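PDB 5AWV: putative hexose oxidase from Nonomuraea sp. ATCC 39727, which binds FAD through two covalent links and, as a putative hexose oxidase, probably oxidises a sugar of teicoplanin-type glycopeptide antibiotics. Local coordinates for residues Ala368-Lys373 with Leu417-Ala422; Val459-Asp464 with His491-Lys496. One frame throughout, in Å; residues are numbered along the deposited sequence.

How the interactions relate
Both contacts lie in the later half of the chain and follow one another in series, so neither encloses or crosses the other. Interaction 1 comes first: strand 363-371, at one border of the seven-stranded antiparallel sheet, meets the loop that leads into its neighbouring strand 424-432, and 43 residues lie between the two segments. After helix 438-452 the loop 459-464 opens interaction 2, which closes on the end of helix 490-495. The centres of interactions 1 and 2 are about 9 Å apart. Lys373 NZ forms a salt bridge with Asp464 OD2 at 3.0 Å, and Pro418 CG lies against the backbone O of Tyr495, so the turn after the border strand meets loop 459-464 and loop 417-422 meets the helix end.

Interaction 1: Ala368-Lys373 with Leu417-Ala422; sequences AGYLRK and LPQRDA
The side-chain amide of Gln419 lies over the ring of Tyr370, its plane turned 22° from that of the phenol, with CD 3.3 Å from ring atom CE2. Gln419 CG also covers this face, making a CH-pi contact 3.8 Å from the Tyr370 ring centroid; the bend at chi2 (93°) brings the amide over the ring. Ala422 CB approaches the ring obliquely, 3.7 Å from Tyr370 CD1. Just past the strand's end Arg372 grips Asp421 side-on through NE and NH2. Its straightest bond runs from Arg372 NH2 to Asp421 OD2 (2.8 Å, 161°), in the guanidinium plane and to the syn lone pair, whereas Asp421 OD1 sits out of that plane, 3.1 Å from Arg372 NE. Two waters link Tyr370 OH to Gln419, one through OE1 and the other through the backbone O; a third bridges the carbonyl oxygens of Arg372 and Asp421. Farther out, Lys425 NZ bonds to Tyr370 OH, and Asp467 O receives Gln419 NE2. Tyr370 touches Tyr470, an FAD-binding residue, and its side chain is about 8 Å from FAD, placing Tyr370, near the end of the antiparallel sheet's border strand, in what is probably a second shell of the flavin site.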
ATOM      1  N   ALA A 368      -1.333 -14.203  -5.294  1.00 15.48           N
ATOM      2  CA  ALA A 368      -1.915 -13.264  -6.321  1.00 15.44           C
ATOM      3  C   ALA A 368      -1.465 -13.551  -7.753  1.00 15.03           C
ATOM      4  O   ALA A 368      -0.446 -14.201  -7.996  1.00 13.90           O
ATOM      5  CB  ALA A 368      -1.474 -11.825  -5.938  1.00 16.20           C
ATOM      6  N   GLY A 369      -2.267 -13.080  -8.694  1.00 13.92           N
ATOM      7  CA  GLY A 369      -2.010 -13.165 -10.135  1.00 13.73           C
ATOM      8  C   GLY A 369      -2.701 -12.026 -10.832  1.00 13.00           C
ATOM      9  O   GLY A 369      -3.678 -11.452 -10.295  1.00 15.26           O
ATOM     10  N   TYR A 370      -2.202 -11.642 -12.011  1.00 12.26           N
ATOM     11  CA  TYR A 370      -2.887 -10.777 -12.908  1.00 12.43           C
ATOM     12  C   TYR A 370      -3.608 -11.610 -13.975  1.00 12.74           C
ATOM     13  O   TYR A 370      -3.047 -12.574 -14.470  1.00 14.59           O
ATOM     14  CB  TYR A 370      -1.905  -9.916 -13.637  1.00 12.17           C
ATOM     15  CG  TYR A 370      -1.443  -8.706 -12.903  1.00 11.72           C
ATOM     16  CD1 TYR A 370      -2.216  -7.537 -12.936  1.00 11.79           C
ATOM     17  CD2 TYR A 370      -0.191  -8.674 -12.296  1.00 10.74           C
ATOM     18  CE1 TYR A 370      -1.774  -6.378 -12.315  1.00 12.11           C
ATOM     19  CE2 TYR A 370       0.255  -7.504 -11.658  1.00 12.90           C
ATOM     20  CZ  TYR A 370      -0.534  -6.357 -11.669  1.00 13.10           C
ATOM     21  OH  TYR A 370      -0.167  -5.188 -11.062  1.00 12.44           O
ATOM     22  N   LEU A 371      -4.769 -11.159 -14.397  1.00 13.78           N
ATOM     23  CA  LEU A 371      -5.470 -11.669 -15.575  1.00 12.28           C
ATOM     24  C   LEU A 371      -5.523 -10.682 -16.706  1.00 13.12           C
ATOM     25  O   LEU A 371      -6.034  -9.586 -16.517  1.00 13.71           O
ATOM     26  CB  LEU A 371      -6.907 -12.067 -15.189  1.00 14.68           C
ATOM     27  CG  LEU A 371      -6.979 -13.325 -14.280  1.00 13.52           C
ATOM     28  CD1 LEU A 371      -8.372 -13.498 -13.752  1.00 14.18           C
ATOM     29  CD2 LEU A 371      -6.478 -14.582 -14.981  1.00 14.10           C
ATOM     30  N   ARG A 372      -5.184 -11.151 -17.918  1.00 14.43           N
ATOM     31  CA  ARG A 372      -5.445 -10.454 -19.198  1.00 16.13           C
ATOM     32  C   ARG A 372      -6.714 -10.894 -19.883  1.00 16.01           C
ATOM     33  O   ARG A 372      -7.244 -10.163 -20.673  1.00 16.38           O
ATOM     34  CB  ARG A 372      -4.307 -10.717 -20.210  1.00 18.67           C
ATOM     35  CG  ARG A 372      -2.964 -10.371 -19.683  1.00 21.91           C
ATOM     36  CD  ARG A 372      -1.892 -10.918 -20.623  1.00 22.28           C
ATOM     37  NE  ARG A 372      -1.888 -10.054 -21.821  1.00 23.06           N
ATOM     38  CZ  ARG A 372      -1.373 -10.385 -23.000  1.00 28.07           C
ATOM     39  NH1 ARG A 372      -0.868 -11.601 -23.227  1.00 32.14           N
ATOM     40  NH2 ARG A 372      -1.376  -9.501 -23.985  1.00 28.47           N
ATOM     41  N   LYS A 373      -7.183 -12.090 -19.571  1.00 16.51           N
ATOM     42  CA  LYS A 373      -8.411 -12.695 -20.101  1.00 17.44           C
ATOM     43  C   LYS A 373      -9.042 -13.369 -18.893  1.00 17.09           C
ATOM     44  O   LYS A 373      -8.377 -13.514 -17.854  1.00 16.74           O
ATOM     45  CB  LYS A 373      -8.081 -13.721 -21.149  1.00 18.65           C
ATOM     46  CG  LYS A 373      -7.594 -13.121 -22.399  1.00 25.66           C
ATOM     47  CD  LYS A 373      -7.053 -14.233 -23.281  1.00 35.66           C
ATOM     48  CE  LYS A 373      -8.000 -14.668 -24.357  1.00 44.77           C
ATOM     49  NZ  LYS A 373      -7.450 -14.252 -25.688  1.00 51.07           N
ATOM     50  N   LEU A 417       6.000  -0.995 -13.274  1.00 15.32           N
ATOM     51  CA  LEU A 417       4.875  -1.964 -13.388  1.00 16.38           C
ATOM     52  C   LEU A 417       4.751  -2.457 -14.831  1.00 14.37           C
ATOM     53  O   LEU A 417       4.337  -1.682 -15.693  1.00 14.68           O
ATOM     54  CB  LEU A 417       3.572  -1.314 -12.974  1.00 16.59           C
ATOM     55  CG  LEU A 417       3.367  -0.753 -11.625  1.00 18.29           C
ATOM     56  CD1 LEU A 417       1.984  -0.076 -11.551  1.00 18.88           C
ATOM     57  CD2 LEU A 417       3.497  -1.872 -10.572  1.00 19.69           C
ATOM     58  N   PRO A 418       5.048  -3.723 -15.091  1.00 14.34           N
ATOM     59  CA  PRO A 418       5.047  -4.191 -16.503  1.00 15.11           C
ATOM     60  C   PRO A 418       3.631  -4.555 -17.035  1.00 14.96           C
ATOM     61  O   PRO A 418       3.460  -4.695 -18.213  1.00 15.65           O
ATOM     62  CB  PRO A 418       5.919  -5.403 -16.461  1.00 14.42           C
ATOM     63  CG  PRO A 418       5.693  -5.970 -15.077  1.00 14.34           C
ATOM     64  CD  PRO A 418       5.519  -4.800 -14.186  1.00 14.01           C
ATOM     65  N   GLN A 419       2.673  -4.780 -16.140  1.00 13.14           N
ATOM     66  CA  GLN A 419       1.348  -5.277 -16.535  1.00 12.54           C
ATOM     67  C   GLN A 419       0.455  -4.130 -16.881  1.00 12.63           C
ATOM     68  O   GLN A 419      -0.146  -3.522 -16.008  1.00 13.10           O
ATOM     69  CB  GLN A 419       0.708  -6.137 -15.415  1.00 13.27           C
ATOM     70  CG  GLN A 419       1.498  -7.378 -15.135  1.00 12.37           C
ATOM     71  CD  GLN A 419       2.529  -7.228 -14.008  1.00 14.06           C
ATOM     72  OE1 GLN A 419       2.740  -6.148 -13.461  1.00 15.28           O
ATOM     73  NE2 GLN A 419       3.106  -8.336 -13.596  1.00 14.38           N
ATOM     74  N   ARG A 420       0.405  -3.826 -18.171  1.00 13.15           N
ATOM     75  CA  ARG A 420      -0.303  -2.683 -18.685  1.00 12.98           C
ATOM     76  C   ARG A 420      -1.331  -3.081 -19.735  1.00 13.80           C
ATOM     77  O   ARG A 420      -1.793  -2.268 -20.544  1.00 14.29           O
ATOM     78  CB  ARG A 420       0.692  -1.622 -19.199  1.00 11.80           C
ATOM     79  CG  ARG A 420       1.505  -0.973 -18.107  1.00 12.40           C
ATOM     80  CD  ARG A 420       0.668  -0.147 -17.138  1.00 11.88           C
ATOM     81  NE  ARG A 420       1.517   0.638 -16.234  1.00 12.43           N
ATOM     82  CZ  ARG A 420       1.150   1.701 -15.537  1.00 13.00           C
ATOM     83  NH1 ARG A 420      -0.079   2.165 -15.606  1.00 11.53           N
ATOM     84  NH2 ARG A 420       2.061   2.333 -14.748  1.00 13.93           N
ATOM     85  N   ASP A 421      -1.777  -4.321 -19.672  1.00 14.81           N
ATOM     86  CA  ASP A 421      -2.998  -4.704 -20.425  1.00 15.94           C
ATOM     87  C   ASP A 421      -3.869  -5.692 -19.697  1.00 17.76           C
ATOM     88  O   ASP A 421      -4.695  -6.343 -20.328  1.00 18.69           O
ATOM     89  CB  ASP A 421      -2.708  -5.161 -21.865  1.00 19.42           C
ATOM     90  CG  ASP A 421      -2.251  -6.542 -21.941  1.00 23.55           C
ATOM     91  OD1 ASP A 421      -1.728  -7.082 -20.950  1.00 27.31           O
ATOM     92  OD2 ASP A 421      -2.445  -7.142 -23.000  1.00 28.86           O
ATOM     93  N   ALA A 422      -3.747  -5.745 -18.366  1.00 16.13           N
ATOM     94  CA  ALA A 422      -4.569  -6.605 -17.554  1.00 14.66           C
ATOM     95  C   ALA A 422      -5.971  -6.029 -17.381  1.00 15.28           C
ATOM     96  O   ALA A 422      -6.212  -4.829 -17.543  1.00 15.88           O
ATOM     97  CB  ALA A 422      -3.897  -6.819 -16.185  1.00 13.84           C
TER
HETATM   98  O   HOH W   1       2.488  -5.162 -10.975  1.00 14.21           O
HETATM   99  O   HOH W   2      -0.271  -2.960 -13.260  1.00 15.06           O
HETATM  100  O   HOH W   3      -6.531  -7.829 -21.925  1.00 33.39           O

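Interaction 2: Val459-Asp464 with His491-Lys496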
ATOM      1  N   VAL A 459       2.112 -21.415 -10.885  1.00 16.37           N
ATOM      2  CA  VAL A 459       2.203 -19.988 -10.750  1.00 15.97           C
ATOM      3  C   VAL A 459       1.735 -19.311 -11.964  1.00 16.00           C
ATOM      4  O   VAL A 459       1.699 -19.923 -13.031  1.00 15.21           O
ATOM      5  CB  VAL A 459       3.676 -19.498 -10.436  1.00 15.44           C
ATOM      6  CG1 VAL A 459       4.202 -20.127  -9.145  1.00 16.26           C
ATOM      7  CG2 VAL A 459       4.621 -19.747 -11.584  1.00 18.08           C
ATOM      8  N   PRO A 460       1.400 -17.997 -11.832  1.00 17.23           N
ATOM      9  CA  PRO A 460       0.799 -17.282 -12.981  1.00 17.12           C
ATOM     10  C   PRO A 460       1.844 -16.785 -13.992  1.00 16.43           C
ATOM     11  O   PRO A 460       1.993 -15.605 -14.192  1.00 15.70           O
ATOM     12  CB  PRO A 460       0.020 -16.108 -12.288  1.00 17.31           C
ATOM     13  CG  PRO A 460       0.843 -15.828 -11.087  1.00 16.88           C
ATOM     14  CD  PRO A 460       1.159 -17.258 -10.589  1.00 16.89           C
ATOM     15  N   VAL A 461       2.516 -17.713 -14.674  1.00 16.88           N
ATOM     16  CA  VAL A 461       3.467 -17.396 -15.689  1.00 16.90           C
ATOM     17  C   VAL A 461       2.758 -16.554 -16.721  1.00 16.21           C
ATOM     18  O   VAL A 461       1.640 -16.915 -17.167  1.00 15.74           O
ATOM     19  CB  VAL A 461       4.027 -18.667 -16.405  1.00 17.38           C
ATOM     20  CG1 VAL A 461       4.957 -18.296 -17.544  1.00 20.09           C
ATOM     21  CG2 VAL A 461       4.762 -19.493 -15.403  1.00 17.67           C
ATOM     22  N   PRO A 462       3.382 -15.423 -17.106  1.00 16.64           N
ATOM     23  CA  PRO A 462       2.828 -14.667 -18.203  1.00 16.31           C
ATOM     24  C   PRO A 462       2.551 -15.427 -19.463  1.00 18.44           C
ATOM     25  O   PRO A 462       3.459 -16.007 -20.085  1.00 17.60           O
ATOM     26  CB  PRO A 462       3.801 -13.498 -18.396  1.00 18.04           C
ATOM     27  CG  PRO A 462       4.391 -13.296 -17.067  1.00 18.06           C
ATOM     28  CD  PRO A 462       4.497 -14.684 -16.463  1.00 17.61           C
ATOM     29  N   ASN A 463       1.287 -15.443 -19.838  1.00 17.02           N
ATOM     30  CA  ASN A 463       0.909 -16.108 -21.104  1.00 18.18           C
ATOM     31  C   ASN A 463      -0.275 -15.414 -21.697  1.00 18.21           C
ATOM     32  O   ASN A 463      -0.419 -14.233 -21.463  1.00 18.61           O
ATOM     33  CB  ASN A 463       0.753 -17.627 -20.899  1.00 16.41           C
ATOM     34  CG  ASN A 463      -0.360 -18.005 -19.950  1.00 19.05           C
ATOM     35  OD1 ASN A 463      -1.195 -17.192 -19.535  1.00 17.67           O
ATOM     36  ND2 ASN A 463      -0.367 -19.299 -19.569  1.00 20.47           N
ATOM     37  N   ASP A 464      -1.111 -16.071 -22.501  1.00 18.00           N
ATOM     38  CA  ASP A 464      -2.280 -15.399 -23.067  1.00 19.83           C
ATOM     39  C   ASP A 464      -3.239 -14.981 -22.012  1.00 19.85           C
ATOM     40  O   ASP A 464      -3.970 -14.049 -22.253  1.00 20.46           O
ATOM     41  CB  ASP A 464      -3.065 -16.338 -24.057  1.00 24.52           C
ATOM     42  CG  ASP A 464      -3.826 -15.575 -25.132  1.00 31.31           C
ATOM     43  OD1 ASP A 464      -3.246 -14.613 -25.775  1.00 36.59           O
ATOM     44  OD2 ASP A 464      -5.009 -16.010 -25.438  1.00 40.77           O
ATOM     45  N   HIS A 491      11.214 -13.009  -9.705  1.00 17.24           N
ATOM     46  CA  HIS A 491      11.380 -11.649 -10.222  1.00 17.79           C
ATOM     47  C   HIS A 491      10.839 -11.424 -11.603  1.00 17.41           C
ATOM     48  O   HIS A 491      10.438 -10.329 -11.970  1.00 19.07           O
ATOM     49  CB  HIS A 491      12.827 -11.172 -10.046  1.00 19.45           C
ATOM     50  CG  HIS A 491      13.858 -12.080 -10.617  1.00 18.60           C
ATOM     51  ND1 HIS A 491      13.989 -12.330 -11.972  1.00 23.37           N
ATOM     52  CD2 HIS A 491      14.815 -12.798 -10.013  1.00 18.59           C
ATOM     53  CE1 HIS A 491      15.016 -13.130 -12.172  1.00 17.88           C
ATOM     54  NE2 HIS A 491      15.534 -13.412 -10.993  1.00 17.75           N
ATOM     55  N   ASP A 492      10.777 -12.467 -12.410  1.00 17.80           N
ATOM     56  CA  ASP A 492      10.139 -12.377 -13.703  1.00 17.51           C
ATOM     57  C   ASP A 492       8.626 -12.379 -13.661  1.00 16.75           C
ATOM     58  O   ASP A 492       8.012 -11.747 -14.480  1.00 15.93           O
ATOM     59  CB  ASP A 492      10.632 -13.454 -14.628  1.00 21.30           C
ATOM     60  CG  ASP A 492      12.192 -13.286 -14.966  1.00 23.48           C
ATOM     61  OD1 ASP A 492      12.919 -12.318 -14.502  1.00 26.57           O
ATOM     62  OD2 ASP A 492      12.639 -14.110 -15.766  1.00 27.18           O
ATOM     63  N   LEU A 493       8.039 -13.032 -12.687  1.00 15.77           N
ATOM     64  CA  LEU A 493       6.622 -12.969 -12.513  1.00 16.51           C
ATOM     65  C   LEU A 493       6.195 -11.538 -12.019  1.00 15.35           C
ATOM     66  O   LEU A 493       5.206 -11.009 -12.504  1.00 17.98           O
ATOM     67  CB  LEU A 493       6.188 -13.998 -11.407  1.00 18.62           C
ATOM     68  CG  LEU A 493       6.524 -15.479 -11.719  1.00 17.78           C
ATOM     69  CD1 LEU A 493       6.028 -16.339 -10.574  1.00 18.44           C
ATOM     70  CD2 LEU A 493       5.864 -15.851 -13.024  1.00 18.84           C
ATOM     71  N   TYR A 494       6.968 -10.930 -11.107  1.00 14.26           N
ATOM     72  CA  TYR A 494       6.623  -9.584 -10.600  1.00 14.17           C
ATOM     73  C   TYR A 494       6.957  -8.454 -11.592  1.00 15.07           C
ATOM     74  O   TYR A 494       6.169  -7.494 -11.766  1.00 14.09           O
ATOM     75  CB  TYR A 494       7.307  -9.266  -9.277  1.00 13.75           C
ATOM     76  CG  TYR A 494       6.703 -10.003  -8.169  1.00 13.46           C
ATOM     77  CD1 TYR A 494       5.423  -9.681  -7.679  1.00 13.81           C
ATOM     78  CD2 TYR A 494       7.392 -10.966  -7.523  1.00 12.96           C
ATOM     79  CE1 TYR A 494       4.846 -10.401  -6.658  1.00 12.46           C
ATOM     80  CE2 TYR A 494       6.802 -11.705  -6.504  1.00 13.33           C
ATOM     81  CZ  TYR A 494       5.541 -11.408  -6.073  1.00 12.95           C
ATOM     82  OH  TYR A 494       4.991 -12.121  -5.057  1.00 13.04           O
ATOM     83  N   TYR A 495       8.104  -8.585 -12.232  1.00 14.26           N
ATOM     84  CA  TYR A 495       8.657  -7.460 -13.024  1.00 15.13           C
ATOM     85  C   TYR A 495       8.804  -7.631 -14.519  1.00 13.75           C
ATOM     86  O   TYR A 495       9.057  -6.649 -15.216  1.00 13.35           O
ATOM     87  CB  TYR A 495      10.038  -7.105 -12.442  1.00 13.96           C
ATOM     88  CG  TYR A 495      10.080  -6.765 -10.940  1.00 13.43           C
ATOM     89  CD1 TYR A 495       9.328  -5.736 -10.398  1.00 12.48           C
ATOM     90  CD2 TYR A 495      10.905  -7.432 -10.126  1.00 13.83           C
ATOM     91  CE1 TYR A 495       9.449  -5.397  -9.082  1.00 13.68           C
ATOM     92  CE2 TYR A 495      11.056  -7.091  -8.796  1.00 13.94           C
ATOM     93  CZ  TYR A 495      10.343  -6.049  -8.285  1.00 13.52           C
ATOM     94  OH  TYR A 495      10.512  -5.762  -6.978  1.00 16.62           O
ATOM     95  N   LYS A 496       8.615  -8.833 -15.010  1.00 13.89           N
ATOM     96  CA  LYS A 496       8.747  -9.198 -16.394  1.00 14.02           C
ATOM     97  C   LYS A 496       9.995  -8.578 -17.000  1.00 14.52           C
ATOM     98  O   LYS A 496      11.077  -8.662 -16.369  1.00 16.37           O
ATOM     99  CB  LYS A 496       7.425  -8.920 -17.153  1.00 15.53           C
ATOM    100  CG  LYS A 496       6.162  -9.617 -16.622  1.00 16.36           C
ATOM    101  CD  LYS A 496       4.926  -9.297 -17.447  1.00 17.18           C
ATOM    102  CE  LYS A 496       5.059  -9.782 -18.899  1.00 18.50           C
ATOM    103  NZ  LYS A 496       3.960  -9.315 -19.711  1.00 18.13           N
TER
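The C-terminal end of helix 490-495, within the berberine-like region, packs against a proline-rich loop whose inverse gamma turn is centred on Pro460 and closed by Val461 N bonding to Val459 O at 2.9 Å. Leu493 carries most of this contact, its two methyl groups meeting different parts of the loop. CD1 takes the side chain of Val459, 3.8 Å from CG2, while CD2 reaches Pro462 CD at 3.9 Å and is equally near Val461 CA. With CG anti to the carbonyl carbon (chi1 -60°) and chi2 extended, the Leu493 side chain stretches out from the helix to the loop and crosses both Val459 and Pro462 at about a right angle. One turn on, Lys496 leaves helical geometry with positive phi, although its N still bonds to Asp492 O. Its aliphatic chain slides past the Pro462 ring in the opposite direction, CE coming 4.0 Å from Pro462 CB. A bend at chi3 (62°) turns the chain along this ring, and NZ continues beyond it to a salt bridge with Asp467. Val459 also touches Leu478 and Ser486 of the intervening loop. No hydrogen bond joins the two segments: between them the contact is van der Waals packing, and lysine methylenes cover the proline where both residues are partly exposed, while the ammonium is paired with a carboxylate.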